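Local coordinates for protein similarities with probable monooxygenase (Photorhabdus luminescens, PDB 4HB9) that binds flavin-adenine dinucleotide and probably acts as a flavin-dependent monooxygenase of the aromatic-ring-hydroxylase type, at residues G19-G24 with K120-T125; S254-I259 with Q272-S277; A319-T324 with R367-E372. All blocks are in the same frame, centred on the assembly; numbering follows the deposited sequence.

Contact 1 (G19-G24 with K120-T125); sequences GLRKHG and KGLANT. With EDO (1,2-ethanediol), chain E.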
loop_
_atom_site.group_PDB
_atom_site.type_symbol
_atom_site.label_atom_id
_atom_site.label_comp_id
_atom_site.label_asym_id
_atom_site.label_seq_id
_atom_site.Cartn_x
_atom_site.Cartn_y
_atom_site.Cartn_z
ATOM N N GLY A 19 17.097 -5.968 -4.110
ATOM C CA GLY A 19 18.132 -4.967 -4.161
ATOM C C GLY A 19 19.407 -5.405 -3.460
ATOM O O GLY A 19 20.511 -5.220 -3.983
ATOM N N LEU A 20 19.257 -5.974 -2.269
ATOM C CA LEU A 20 20.424 -6.442 -1.505
ATOM C C LEU A 20 21.149 -7.569 -2.242
ATOM O O LEU A 20 22.388 -7.567 -2.315
ATOM C CB LEU A 20 20.010 -6.891 -0.101
ATOM C CG LEU A 20 19.395 -5.776 0.754
ATOM C CD1 LEU A 20 18.882 -6.335 2.062
ATOM C CD2 LEU A 20 20.379 -4.653 1.016
ATOM N N ARG A 21 20.399 -8.509 -2.810
ATOM C CA ARG A 21 21.013 -9.567 -3.628
ATOM C C ARG A 21 21.804 -8.991 -4.792
ATOM O O ARG A 21 22.942 -9.430 -5.080
ATOM C CB ARG A 21 19.965 -10.562 -4.109
ATOM C CG ARG A 21 19.433 -11.442 -3.006
ATOM C CD ARG A 21 18.049 -12.011 -3.292
ATOM N NE ARG A 21 17.939 -12.727 -4.573
ATOM C CZ ARG A 21 18.332 -13.985 -4.798
ATOM N NH1 ARG A 21 18.904 -14.711 -3.847
ATOM N NH2 ARG A 21 18.166 -14.512 -6.011
ATOM N N LYS A 22 21.243 -7.963 -5.440
ATOM C CA LYS A 22 21.957 -7.301 -6.531
ATOM C C LYS A 22 23.320 -6.779 -6.106
ATOM O O LYS A 22 24.270 -6.803 -6.906
ATOM C CB LYS A 22 21.125 -6.168 -7.137
ATOM C CG LYS A 22 21.709 -5.632 -8.418
ATOM C CD LYS A 22 20.853 -4.520 -8.990
ATOM C CE LYS A 22 21.485 -3.998 -10.269
ATOM N NZ LYS A 22 20.566 -3.064 -10.955
ATOM N N HIS A 23 23.429 -6.331 -4.849
ATOM C CA HIS A 23 24.684 -5.754 -4.366
ATOM C C HIS A 23 25.537 -6.773 -3.610
ATOM O O HIS A 23 26.530 -6.410 -3.012
ATOM C CB HIS A 23 24.407 -4.494 -3.547
ATOM C CG HIS A 23 23.844 -3.380 -4.369
ATOM N ND1 HIS A 23 22.535 -3.370 -4.804
ATOM C CD2 HIS A 23 24.420 -2.271 -4.885
ATOM C CE1 HIS A 23 22.323 -2.282 -5.527
ATOM N NE2 HIS A 23 23.451 -1.600 -5.588
ATOM N N GLY A 24 25.142 -8.038 -3.662
ATOM C CA GLY A 24 25.919 -9.137 -3.122
ATOM C C GLY A 24 25.768 -9.359 -1.628
ATOM O O GLY A 24 26.610 -9.989 -1.006
ATOM N N LYS A 120 9.046 -13.721 -7.543
ATOM C CA LYS A 120 9.809 -14.515 -8.480
ATOM C C LYS A 120 11.307 -14.312 -8.204
ATOM O O LYS A 120 11.769 -13.190 -8.122
ATOM C CB LYS A 120 9.481 -14.091 -9.914
ATOM C CG LYS A 120 10.311 -14.757 -10.986
ATOM C CD LYS A 120 9.761 -16.129 -11.361
ATOM C CE LYS A 120 10.459 -16.690 -12.599
ATOM N NZ LYS A 120 10.474 -15.700 -13.723
ATOM N N GLY A 121 12.061 -15.401 -8.090
ATOM C CA GLY A 121 13.488 -15.289 -7.840
ATOM C C GLY A 121 13.825 -15.328 -6.362
ATOM O O GLY A 121 15.000 -15.411 -6.026
ATOM N N LEU A 122 12.818 -15.231 -5.490
ATOM C CA LEU A 122 13.017 -15.246 -4.036
ATOM C C LEU A 122 12.550 -16.544 -3.363
ATOM O O LEU A 122 12.404 -16.584 -2.137
ATOM C CB LEU A 122 12.306 -14.048 -3.377
ATOM C CG LEU A 122 12.720 -12.645 -3.789
ATOM C CD1 LEU A 122 11.860 -11.609 -3.051
ATOM C CD2 LEU A 122 14.195 -12.370 -3.571
ATOM N N ALA A 123 12.352 -17.623 -4.134
ATOM C CA ALA A 123 11.766 -18.849 -3.564
ATOM C C ALA A 123 12.611 -19.411 -2.434
ATOM O O ALA A 123 12.090 -19.983 -1.487
ATOM C CB ALA A 123 11.572 -19.912 -4.636
ATOM N N ASN A 124 13.918 -19.250 -2.538
ATOM C CA ASN A 124 14.819 -19.773 -1.522
ATOM C C ASN A 124 15.385 -18.642 -0.608
ATOM O O ASN A 124 16.325 -18.842 0.167
ATOM C CB ASN A 124 15.851 -20.655 -2.251
ATOM C CG ASN A 124 15.157 -21.699 -3.167
ATOM O OD1 ASN A 124 14.266 -22.460 -2.721
ATOM N ND2 ASN A 124 15.501 -21.693 -4.466
ATOM N N THR A 125 14.764 -17.452 -0.684
ATOM C CA THR A 125 15.056 -16.325 0.216
ATOM C C THR A 125 13.952 -16.166 1.264
ATOM O O THR A 125 14.222 -15.787 2.414
ATOM C CB THR A 125 15.152 -15.007 -0.575
ATOM O OG1 THR A 125 16.231 -15.093 -1.499
ATOM C CG2 THR A 125 15.376 -13.784 0.328
HETATM C C1 EDO E . 17.945 -10.914 -7.239
HETATM O O1 EDO E . 16.728 -11.253 -6.649
HETATM C C2 EDO E . 17.935 -9.438 -7.547
HETATM O O2 EDO E . 19.134 -8.908 -7.157
#
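Arg21 reaches from the last turns of helix 11-22 to the loop 120-125 and meets three of its residues. Its CD lies 3.9 Å from Leu122 CD2, a plain carbon contact. Farther out, the guanidinium comes under the carbonyl of Gly121. Gly121 O sits over one face of the group, 3.3 Å from Arg21 NH2. The angle is too poor for a hydrogen bond; the carbonyl rests over the face, where a favourable charge contact is likely. Arg21 NH1 passes Thr125 OG1 at 3.6 Å, also without a bond.

What Arg21 does bind is a molecule of 1,2-ethanediol, probably from the crystallisation liquor. Arg21 NE donates to its O1 at 2.8 Å, and the bond is nearly straight at 176°. O1 lies at the edge of the guanidinium, in its plane. The same diol is hydrogen-bonded to His18 O. It therefore bridges the Arg21 side chain and the backbone of the same helix. The Arg21 chain is bent at chi3 (54°), which turns the guanidinium out of line with the rest of the chain.

In the next shell, the loop is held by its own turn, with Thr125 N bonded to Leu122 O at 2.9 Å. Leu122 also packs on Thr14 and His18 of helix 11-22. Gly121 has positive phi, at backbone angles where a CB would be jammed against the preceding carbonyl. Thr125 makes backbone hydrogen bonds with Ile29, next to the short edge strand 126-127. The helix itself ends in a Schellman motif, with Gly24 as its C-prime residue and Gly24 N bonded to Arg21 O. The contact thus joins the first helix of the Rossmann-type, FAD-binding beta-alpha-beta unit to the loop that leads into the edge strand of the parallel sheet.

Contact 2 (S254-I259 with Q272-S277); sequences SLPDNI and QSRMIS
Arg274, at the C-terminal end of helix 264-274, reaches back to Ser254 and Leu255 in the loop that leads into this helix. The unit is a strand-loop-helix connection. The loop follows strand 240-251 of the mixed sheet and contains a type I beta turn from Pro256 to Ile259. That turn is closed by Ile259 N bonding to Pro256 O.

The CB of Arg274 points toward the loop. CG leaves anti to the carbonyl carbon, and the chain then bends at chi2 (-67°) before running on through CD. The first polar atom is NE. It donates to a water at 2.7 Å, and that water lies at the edge of the guanidinium, in its plane. The water in turn donates to Ser254 OG. Ser254 OG is also hydrogen-bonded to Ala251 O, so the serine hydroxyl ties the water to the end of the strand.

Beyond CZ the two terminal nitrogens part. NH2 turns back to its own helix and makes a weak bond with Ser273 OG. NH1 goes across to the loop and hydrogen-bonds Ser254 O. Ser254 is thus gripped at two points, directly through its carbonyl and through water at its hydroxyl. Two bonds to one residue should limit rotation of the guanidinium.

The methyl Leu255 CD2 lies 4.0 Å from Arg274 NH1, and Pro256 CD is a little farther from the same nitrogen. Both approach obliquely. Leu255 and Pro256 also pack on Leu270, one turn back along the helix, so the apolar side of the loop is held by the same helix. The bond from Arg274 NH1 to Ser254 O is 2.8 Å long and bent to 143°, with the donor in the carbonyl plane and the oxygen 20° out of the guanidinium plane.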
loop_
_atom_site.group_PDB
_atom_site.type_symbol
_atom_site.label_atom_id
_atom_site.label_comp_id
_atom_site.label_asym_id
_atom_site.label_seq_id
_atom_site.Cartn_x
_atom_site.Cartn_y
_atom_site.Cartn_z
ATOM N N SER A 254 -20.155 11.021 10.954
ATOM C CA SER A 254 -21.346 11.013 10.105
ATOM C C SER A 254 -21.812 9.620 9.702
ATOM O O SER A 254 -22.841 9.468 9.016
ATOM C CB SER A 254 -21.124 11.854 8.831
ATOM O OG SER A 254 -20.336 11.154 7.870
ATOM N N LEU A 255 -21.045 8.613 10.106
ATOM C CA LEU A 255 -21.333 7.219 9.799
ATOM C C LEU A 255 -21.636 6.490 11.087
ATOM O O LEU A 255 -21.172 6.912 12.149
ATOM C CB LEU A 255 -20.118 6.581 9.112
ATOM C CG LEU A 255 -19.779 7.192 7.759
ATOM C CD1 LEU A 255 -18.364 6.859 7.329
ATOM C CD2 LEU A 255 -20.767 6.732 6.711
ATOM N N PRO A 256 -22.372 5.369 11.007
ATOM C CA PRO A 256 -22.539 4.473 12.151
ATOM C C PRO A 256 -21.244 4.134 12.864
ATOM O O PRO A 256 -20.212 3.914 12.215
ATOM C CB PRO A 256 -23.107 3.197 11.512
ATOM C CG PRO A 256 -23.838 3.694 10.313
ATOM C CD PRO A 256 -22.959 4.789 9.783
ATOM N N ASP A 257 -21.325 4.078 14.197
ATOM C CA ASP A 257 -20.222 3.689 15.073
ATOM C C ASP A 257 -19.580 2.391 14.638
ATOM O O ASP A 257 -18.370 2.261 14.683
ATOM C CB ASP A 257 -20.716 3.492 16.517
ATOM C CG ASP A 257 -21.097 4.779 17.181
ATOM O OD1 ASP A 257 -20.656 5.845 16.701
ATOM O OD2 ASP A 257 -21.842 4.728 18.187
ATOM N N ASN A 258 -20.400 1.436 14.221
ATOM C CA ASN A 258 -19.907 0.107 13.866
ATOM C C ASN A 258 -19.938 -0.159 12.367
ATOM O O ASN A 258 -20.134 -1.288 11.918
ATOM C CB ASN A 258 -20.714 -0.948 14.621
ATOM C CG ASN A 258 -22.144 -1.033 14.157
ATOM O OD1 ASN A 258 -22.748 -0.032 13.756
ATOM N ND2 ASN A 258 -22.703 -2.238 14.209
ATOM N N ILE A 259 -19.683 0.884 11.584
ATOM C CA ILE A 259 -19.669 0.754 10.132
ATOM C C ILE A 259 -18.735 -0.360 9.680
ATOM O O ILE A 259 -19.022 -1.066 8.714
ATOM C CB ILE A 259 -19.339 2.118 9.457
ATOM C CG1 ILE A 259 -19.600 2.072 7.969
ATOM C CG2 ILE A 259 -17.916 2.550 9.742
ATOM C CD1 ILE A 259 -21.069 1.882 7.634
ATOM N N GLN A 272 -25.466 4.704 -1.186
ATOM C CA GLN A 272 -26.582 5.194 -1.990
ATOM C C GLN A 272 -27.445 6.186 -1.204
ATOM O O GLN A 272 -27.896 7.180 -1.766
ATOM C CB GLN A 272 -27.468 4.058 -2.516
ATOM C CG GLN A 272 -26.783 3.197 -3.553
ATOM C CD GLN A 272 -27.679 2.065 -4.042
ATOM O OE1 GLN A 272 -28.687 2.293 -4.689
ATOM N NE2 GLN A 272 -27.302 0.848 -3.729
ATOM N N SER A 273 -27.688 5.912 0.074
ATOM C CA SER A 273 -28.430 6.873 0.924
ATOM C C SER A 273 -27.735 8.221 1.020
ATOM O O SER A 273 -28.405 9.264 1.049
ATOM C CB SER A 273 -28.704 6.330 2.324
ATOM O OG SER A 273 -27.547 6.414 3.164
ATOM N N ARG A 274 -26.403 8.217 1.037
ATOM C CA ARG A 274 -25.647 9.470 1.080
ATOM C C ARG A 274 -25.702 10.225 -0.257
ATOM O O ARG A 274 -25.465 11.428 -0.291
ATOM C CB ARG A 274 -24.201 9.203 1.473
ATOM C CG ARG A 274 -24.048 8.618 2.872
ATOM C CD ARG A 274 -24.462 9.621 3.942
ATOM N NE ARG A 274 -24.131 9.179 5.298
ATOM C CZ ARG A 274 -24.881 8.376 6.047
ATOM N NH1 ARG A 274 -24.473 8.053 7.265
ATOM N NH2 ARG A 274 -26.026 7.869 5.581
HETATM N N MSE A 275 -26.040 9.526 -1.345
HETATM C CA MSE A 275 -26.057 10.129 -2.670
HETATM C C MSE A 275 -27.443 10.416 -3.191
HETATM O O MSE A 275 -27.634 10.506 -4.392
HETATM C CB MSE A 275 -25.355 9.179 -3.650
HETATM C CG MSE A 275 -23.899 8.994 -3.263
HETATM SE SE MSE A 275 -22.877 8.020 -4.641
HETATM C CE MSE A 275 -24.078 6.532 -5.102
ATOM N N ILE A 276 -28.426 10.565 -2.307
ATOM C CA ILE A 276 -29.781 10.866 -2.763
ATOM C C ILE A 276 -29.683 12.230 -3.457
ATOM O O ILE A 276 -29.121 13.190 -2.915
ATOM C CB ILE A 276 -30.812 10.911 -1.616
ATOM C CG1 ILE A 276 -30.929 9.537 -0.940
ATOM C CG2 ILE A 276 -32.188 11.302 -2.161
ATOM C CD1 ILE A 276 -31.536 9.577 0.445
ATOM N N SER A 277 -30.169 12.270 -4.679
ATOM C CA SER A 277 -30.175 13.469 -5.536
ATOM C C SER A 277 -28.952 13.565 -6.428
ATOM O O SER A 277 -28.959 14.320 -7.394
ATOM C CB SER A 277 -30.399 14.782 -4.750
ATOM O OG SER A 277 -29.186 15.339 -4.250
HETATM O O HOH W 1 -21.578 9.939 5.702
#

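Contact 3 (A319-T324 with R367-E372); sequences AIHNMT and RAYANE
His321 has CG anti to its carbonyl carbon (chi1 -74°), and this swings the imidazole across to helix 355-386. On that helix Tyr369 takes the less common position with CG between the backbone N and the carbonyl carbon (chi1 61°). Its ring is thereby brought beside the histidine. Ala370 follows, with its CB pointing at the imidazole. The contact packs the short helix 318-321 against the long helix 355-386 in the FAD-binding part of the fold.

The closest approach is at the edge of the imidazole. Ala370 CB lies in the ring plane, 3.4 Å from His321 ND1 and equally close to His321 CE1. The small alanine lets the backbones come near, with His321 CA and Ala370 CA 6.1 Å apart. On one face of the imidazole lies Ile320 CG2, from the neighbouring residue, offset toward the rim.

No stack is formed; the rings meet obliquely. The polar ends are instead joined through a third residue. His321 NE2 and Tyr369 OH are both hydrogen-bonded to Asp337 OD1 on helix 330-349. One carboxylate oxygen therefore holds both polar ends. NE2 lies off the axis about which the imidazole turns, so its bond should fix the rotation of that ring; at Tyr369 the bond anchors the hydroxyl.

The site lies near the cofactor. The His321 side chain is about 7 Å from FAD and about 5 Å from that of Asp318, an FAD-binding residue. Between the rings themselves, the nearest atoms are His321 CE1 and Tyr369 CE1, 3.9 Å apart.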
loop_
_atom_site.group_PDB
_atom_site.type_symbol
_atom_site.label_atom_id
_atom_site.label_comp_id
_atom_site.label_asym_id
_atom_site.label_seq_id
_atom_site.Cartn_x
_atom_site.Cartn_y
_atom_site.Cartn_z
ATOM N N ALA A 319 5.144 -0.125 8.100
ATOM C CA ALA A 319 5.672 -0.234 9.461
ATOM C C ALA A 319 6.032 1.112 10.069
ATOM O O ALA A 319 5.903 1.298 11.285
ATOM C CB ALA A 319 6.876 -1.170 9.509
ATOM N N ILE A 320 6.476 2.045 9.237
ATOM C CA ILE A 320 6.886 3.353 9.706
ATOM C C ILE A 320 6.172 4.525 8.999
ATOM O O ILE A 320 6.234 5.649 9.499
ATOM C CB ILE A 320 8.442 3.454 9.645
ATOM C CG1 ILE A 320 8.953 4.697 10.370
ATOM C CG2 ILE A 320 8.942 3.427 8.218
ATOM C CD1 ILE A 320 8.654 4.725 11.853
ATOM N N HIS A 321 5.457 4.256 7.896
ATOM C CA HIS A 321 4.796 5.277 7.052
ATOM C C HIS A 321 3.295 5.421 7.143
ATOM O O HIS A 321 2.771 6.500 6.861
ATOM C CB HIS A 321 4.967 4.924 5.566
ATOM C CG HIS A 321 6.324 5.165 5.062
ATOM N ND1 HIS A 321 6.940 6.382 5.196
ATOM C CD2 HIS A 321 7.211 4.348 4.460
ATOM C CE1 HIS A 321 8.150 6.310 4.674
ATOM N NE2 HIS A 321 8.342 5.081 4.243
ATOM N N ASN A 322 2.592 4.328 7.392
ATOM C CA ASN A 322 1.133 4.323 7.208
ATOM C C ASN A 322 0.475 3.501 8.257
ATOM O O ASN A 322 0.600 2.285 8.242
ATOM C CB ASN A 322 0.738 3.729 5.847
ATOM C CG ASN A 322 0.549 4.774 4.775
ATOM O OD1 ASN A 322 -0.073 5.804 5.008
ATOM N ND2 ASN A 322 1.082 4.511 3.582
HETATM N N MSE A 323 -0.244 4.169 9.151
HETATM C CA MSE A 323 -1.016 3.502 10.204
HETATM C C MSE A 323 -2.300 2.906 9.662
HETATM O O MSE A 323 -2.885 2.030 10.304
HETATM C CB MSE A 323 -1.311 4.484 11.350
HETATM C CG MSE A 323 -0.035 4.872 12.099
HETATM SE SE MSE A 323 0.946 3.331 12.883
HETATM C CE MSE A 323 -0.543 2.108 13.300
ATOM N N THR A 324 -2.748 3.385 8.495
ATOM C CA THR A 324 -3.872 2.780 7.763
ATOM C C THR A 324 -3.371 2.185 6.428
ATOM O O THR A 324 -2.800 2.907 5.600
ATOM C CB THR A 324 -5.006 3.805 7.442
ATOM O OG1 THR A 324 -5.154 4.753 8.502
ATOM C CG2 THR A 324 -6.351 3.092 7.217
ATOM N N ARG A 367 12.609 9.816 6.851
ATOM C CA ARG A 367 11.769 10.719 7.633
ATOM C C ARG A 367 11.362 11.966 6.856
ATOM O O ARG A 367 10.214 12.421 6.980
ATOM C CB ARG A 367 12.441 11.117 8.962
ATOM C CG ARG A 367 12.327 10.066 10.055
ATOM C CD ARG A 367 12.756 10.608 11.422
ATOM N NE ARG A 367 14.164 10.992 11.396
ATOM C CZ ARG A 367 15.185 10.181 11.653
ATOM N NH1 ARG A 367 15.006 8.919 12.024
ATOM N NH2 ARG A 367 16.412 10.667 11.574
ATOM N N ALA A 368 12.271 12.526 6.063
ATOM C CA ALA A 368 11.961 13.750 5.308
ATOM C C ALA A 368 10.811 13.539 4.331
ATOM O O ALA A 368 9.852 14.309 4.330
ATOM C CB ALA A 368 13.171 14.276 4.554
ATOM N N TYR A 369 10.880 12.504 3.496
ATOM C CA TYR A 369 9.762 12.290 2.579
ATOM C C TYR A 369 8.555 11.683 3.270
ATOM O O TYR A 369 7.421 12.004 2.879
ATOM C CB TYR A 369 10.142 11.561 1.280
ATOM C CG TYR A 369 10.707 10.168 1.416
ATOM C CD1 TYR A 369 9.905 9.078 1.742
ATOM C CD2 TYR A 369 12.048 9.931 1.133
ATOM C CE1 TYR A 369 10.442 7.797 1.825
ATOM C CE2 TYR A 369 12.588 8.671 1.205
ATOM C CZ TYR A 369 11.801 7.611 1.537
ATOM O OH TYR A 369 12.410 6.392 1.586
ATOM N N ALA A 370 8.760 10.861 4.299
ATOM C CA ALA A 370 7.640 10.295 5.062
ATOM C C ALA A 370 6.755 11.387 5.671
ATOM O O ALA A 370 5.518 11.362 5.532
ATOM C CB ALA A 370 8.133 9.373 6.163
ATOM N N ASN A 371 7.392 12.334 6.356
ATOM C CA ASN A 371 6.658 13.433 6.976
ATOM C C ASN A 371 5.919 14.276 5.935
ATOM O O ASN A 371 4.763 14.677 6.138
ATOM C CB ASN A 371 7.591 14.306 7.826
ATOM C CG ASN A 371 8.008 13.630 9.124
ATOM O OD1 ASN A 371 7.260 12.825 9.718
ATOM N ND2 ASN A 371 9.210 13.966 9.598
ATOM N N GLU A 372 6.563 14.543 4.812
ATOM C CA GLU A 372 5.908 15.310 3.777
ATOM C C GLU A 372 4.668 14.557 3.279
ATOM O O GLU A 372 3.592 15.134 3.141
ATOM C CB GLU A 372 6.857 15.627 2.610
ATOM C CG GLU A 372 6.142 16.279 1.428
ATOM C CD GLU A 372 7.087 16.780 0.335
ATOM O OE1 GLU A 372 8.308 16.890 0.594
ATOM O OE2 GLU A 372 6.608 17.071 -0.794
#

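In the fold
The contacts follow one another along the chain in the order 1, 2, 3, each closing before the next opens. Contact 1 lies at the parallel sheet, between helix 11-22 and the loop before edge strand 126-127. Contact 2 is on the opposite side of the chain's centre, their own centres about 47 Å apart. Contact 3, between helices 318-321 and 355-386, is deeper in the chain and off the line joining them, about 26 Å from contact 1 and 30 Å from contact 2, centre to centre. Contact 3 packs close to the FAD site. Contact 1 belongs to the Rossmann-type part, with Leu122 about 11 Å from FAD. Contact 2 belongs to the far, mixed-sheet part, away from the annotated sites.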